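PDB 5V2D: dioxygenase, which probably cleaves the central double bond of lignin-derived stilbenes with molecular oxygen, using an iron centre held by four histidines. Local coordinates for residues A[81-89]-A[100-109]. Sequence-based numbering, arbitrary orientation.
Sequences FNGDGMVSG and RRRYVQTDRL
Strands 85-89 and 100-103 pair antiparallel, with 162° between their N-to-C directions. Backbone hydrogen bonds link Val87 with Arg102 and Gly89 with Arg100 in both directions, and Val104, just past the strand end, gives its N to Gly85 O (2.9 Å). Between these rungs lie the non-hydrogen-bonded pairs Met86-Tyr103 and Ser88-Arg101, where CA-H...O contacts join the strands. On the face bearing these two pairs, Met86 is wedged between two flat groups. Its CG is anti to the backbone N (chi1 180°) and lies 3.4 Å from Arg101 CZ, over the centre of the guanidinium; bends at the next two torsions then carry the thioether over the Tyr103 ring. Met86 CE makes a CH-pi contact 3.5 Å from the ring centroid, and SD a Met-aromatic contact over the same face. Water 6 ties Arg101 NE to Met86 O and Ser88 OG, while the guanidinium also forms a salt bridge with Asp68 and bonds Ile41 O. A leucine in place of Arg101 would probably leave Asp68 without its countercharge and strip Met86 CG of its flat cover. On the other face, Val87 CG2 meets Val104 CG2 at 3.9 Å. Beyond the strands, water 4 bridges Asp84 OD1 to Arg108 NE, water 3 joins Asp84 OD1 to the N-cap Thr106, and Asn82 OD1 receives a weak bond from Arg108 NH1 (3.4 Å). Firmer holds lie outside: Asp84 OD2 accepts from Gln70 N, Asn82 ND2 bonds Asp78 and Arg108 NH2 bonds Asn137 O. This hairpin sits inside a five-stranded antiparallel sheet, between strands 43-45 and 60-67; Val87 and Val104 pack against strands 150-154 and 161-163, and helix 107-115 starts after a short turn at Val104 to Thr106.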
# COMPACT_ATOMS: atom_id res chain seq x y z
N PHE A 81 2.93 6.89 -7.78
CA PHE A 81 3.61 5.68 -7.30
C PHE A 81 5.14 5.71 -7.52
O PHE A 81 5.83 4.78 -7.11
CB PHE A 81 3.05 4.42 -7.96
CG PHE A 81 1.64 4.09 -7.65
CD1 PHE A 81 1.00 4.48 -6.50
CD2 PHE A 81 0.97 3.14 -8.46
CE1 PHE A 81 -0.34 4.15 -6.22
CE2 PHE A 81 -0.35 2.72 -8.17
CZ PHE A 81 -1.02 3.27 -7.07
N ASN A 82 5.66 6.72 -8.20
CA ASN A 82 7.09 6.74 -8.54
C ASN A 82 7.96 7.65 -7.65
O ASN A 82 9.15 7.77 -7.86
CB ASN A 82 7.28 7.14 -9.99
CG ASN A 82 8.52 6.51 -10.63
OD1 ASN A 82 9.15 5.53 -10.08
ND2 ASN A 82 8.85 7.02 -11.81
N GLY A 83 7.39 8.23 -6.61
CA GLY A 83 8.10 9.23 -5.82
C GLY A 83 9.00 8.57 -4.77
O GLY A 83 8.66 7.51 -4.23
N ASP A 84 10.12 9.20 -4.50
CA ASP A 84 11.07 8.73 -3.45
C ASP A 84 10.31 8.48 -2.13
O ASP A 84 9.52 9.32 -1.71
CB ASP A 84 12.15 9.75 -3.24
CG ASP A 84 12.92 10.00 -4.55
OD1 ASP A 84 13.76 9.16 -4.91
OD2 ASP A 84 12.67 11.05 -5.15
N GLY A 85 10.60 7.36 -1.49
CA GLY A 85 9.96 7.04 -0.22
C GLY A 85 10.37 7.92 0.94
O GLY A 85 11.56 8.04 1.22
N MET A 86 9.37 8.55 1.57
CA MET A 86 9.51 9.39 2.73
C MET A 86 8.75 8.77 3.90
O MET A 86 7.49 8.67 3.81
CB MET A 86 8.95 10.77 2.40
CG MET A 86 9.02 11.77 3.54
SD MET A 86 10.66 12.43 3.82
CE MET A 86 10.58 13.80 2.65
N VAL A 87 9.47 8.33 4.94
CA VAL A 87 8.86 7.62 6.03
C VAL A 87 8.60 8.57 7.17
O VAL A 87 9.49 9.34 7.55
CB VAL A 87 9.77 6.46 6.49
CG1 VAL A 87 9.23 5.75 7.70
CG2 VAL A 87 10.01 5.48 5.37
N SER A 88 7.39 8.47 7.73
CA SER A 88 7.04 9.24 8.95
C SER A 88 6.85 8.24 10.07
O SER A 88 6.31 7.15 9.86
CB SER A 88 5.75 10.00 8.71
OG SER A 88 6.00 11.12 7.82
N GLY A 89 7.29 8.62 11.27
CA GLY A 89 7.02 7.86 12.49
C GLY A 89 6.39 8.79 13.52
O GLY A 89 7.04 9.74 13.93
N ARG A 100 8.83 12.16 13.49
CA ARG A 100 10.01 12.23 12.63
C ARG A 100 9.67 11.81 11.24
O ARG A 100 8.91 10.90 11.07
CB ARG A 100 10.99 11.22 13.12
CG ARG A 100 11.86 11.70 14.13
CD ARG A 100 13.24 11.10 13.59
NE ARG A 100 14.42 11.83 14.05
CZ ARG A 100 14.76 11.83 15.32
NH1 ARG A 100 14.07 11.13 16.26
NH2 ARG A 100 15.83 12.53 15.65
N ARG A 101 10.24 12.51 10.25
CA ARG A 101 9.91 12.25 8.85
C ARG A 101 11.25 12.32 8.10
O ARG A 101 11.94 13.36 8.22
CB ARG A 101 8.94 13.25 8.33
CG ARG A 101 8.42 12.96 6.93
CD ARG A 101 7.18 13.81 6.62
NE ARG A 101 6.52 13.44 5.37
CZ ARG A 101 6.55 14.06 4.22
NH1 ARG A 101 7.33 15.13 4.01
NH2 ARG A 101 5.81 13.55 3.22
N ARG A 102 11.60 11.26 7.40
CA ARG A 102 12.91 11.16 6.73
C ARG A 102 12.78 10.37 5.41
O ARG A 102 12.02 9.40 5.34
CB ARG A 102 13.99 10.43 7.58
CG ARG A 102 14.40 11.04 8.92
CD ARG A 102 15.16 12.38 8.73
NE ARG A 102 15.88 13.03 9.84
CZ ARG A 102 15.43 14.01 10.64
NH1 ARG A 102 14.18 14.42 10.63
NH2 ARG A 102 16.25 14.56 11.53
N TYR A 103 13.60 10.74 4.45
CA TYR A 103 13.71 10.01 3.20
C TYR A 103 14.44 8.72 3.44
O TYR A 103 15.41 8.68 4.22
CB TYR A 103 14.50 10.79 2.15
CG TYR A 103 13.70 11.74 1.28
CD1 TYR A 103 13.99 13.07 1.24
CD2 TYR A 103 12.62 11.27 0.52
CE1 TYR A 103 13.29 13.91 0.41
CE2 TYR A 103 11.95 12.13 -0.33
CZ TYR A 103 12.27 13.48 -0.33
OH TYR A 103 11.53 14.32 -1.13
N VAL A 104 13.99 7.67 2.78
CA VAL A 104 14.83 6.47 2.63
C VAL A 104 16.02 6.83 1.73
O VAL A 104 15.86 7.28 0.61
CB VAL A 104 14.09 5.29 1.97
CG1 VAL A 104 14.89 4.03 2.08
CG2 VAL A 104 12.77 5.00 2.71
N GLN A 105 17.24 6.65 2.23
CA GLN A 105 18.43 7.00 1.44
C GLN A 105 18.79 5.84 0.50
O GLN A 105 19.85 5.22 0.61
CB GLN A 105 19.58 7.42 2.33
CG GLN A 105 19.18 8.60 3.16
CD GLN A 105 20.28 9.57 3.41
OE1 GLN A 105 21.47 9.28 3.20
NE2 GLN A 105 19.91 10.76 3.87
N THR A 106 17.93 5.65 -0.47
CA THR A 106 18.14 4.69 -1.54
C THR A 106 19.32 5.11 -2.41
O THR A 106 19.66 6.28 -2.50
CB THR A 106 16.91 4.55 -2.46
OG1 THR A 106 16.63 5.78 -3.07
CG2 THR A 106 15.68 4.02 -1.66
N ASP A 107 19.89 4.15 -3.13
CA ASP A 107 20.92 4.49 -4.08
C ASP A 107 20.34 5.51 -5.12
O ASP A 107 21.02 6.39 -5.55
CB ASP A 107 21.43 3.32 -4.88
CG ASP A 107 22.10 2.25 -4.05
OD1 ASP A 107 22.45 2.44 -2.93
OD2 ASP A 107 22.39 1.15 -4.61
N ARG A 108 19.08 5.31 -5.51
CA ARG A 108 18.44 6.17 -6.49
C ARG A 108 18.37 7.63 -6.01
O ARG A 108 18.71 8.56 -6.75
CB ARG A 108 17.05 5.68 -6.79
CG ARG A 108 16.19 6.62 -7.63
CD ARG A 108 14.93 5.91 -8.10
NE ARG A 108 13.92 6.78 -8.70
CZ ARG A 108 12.97 6.37 -9.53
NH1 ARG A 108 12.04 7.25 -9.94
NH2 ARG A 108 12.92 5.14 -9.98
N LEU A 109 17.89 7.80 -4.79
CA LEU A 109 17.86 9.13 -4.19
C LEU A 109 19.26 9.75 -4.11
O LEU A 109 19.44 10.93 -4.40
CB LEU A 109 17.21 9.13 -2.84
CG LEU A 109 17.16 10.49 -2.13
CD1 LEU A 109 16.22 11.42 -2.82
CD2 LEU A 109 16.62 10.38 -0.72
O HOH W 1 10.51 3.60 -11.16
O HOH W 2 11.50 6.19 -12.70
O HOH W 3 14.16 6.89 -3.44
O HOH W 4 13.46 9.40 -7.67
O HOH W 5 13.59 7.77 -0.87
O HOH W 6 5.82 10.39 5.30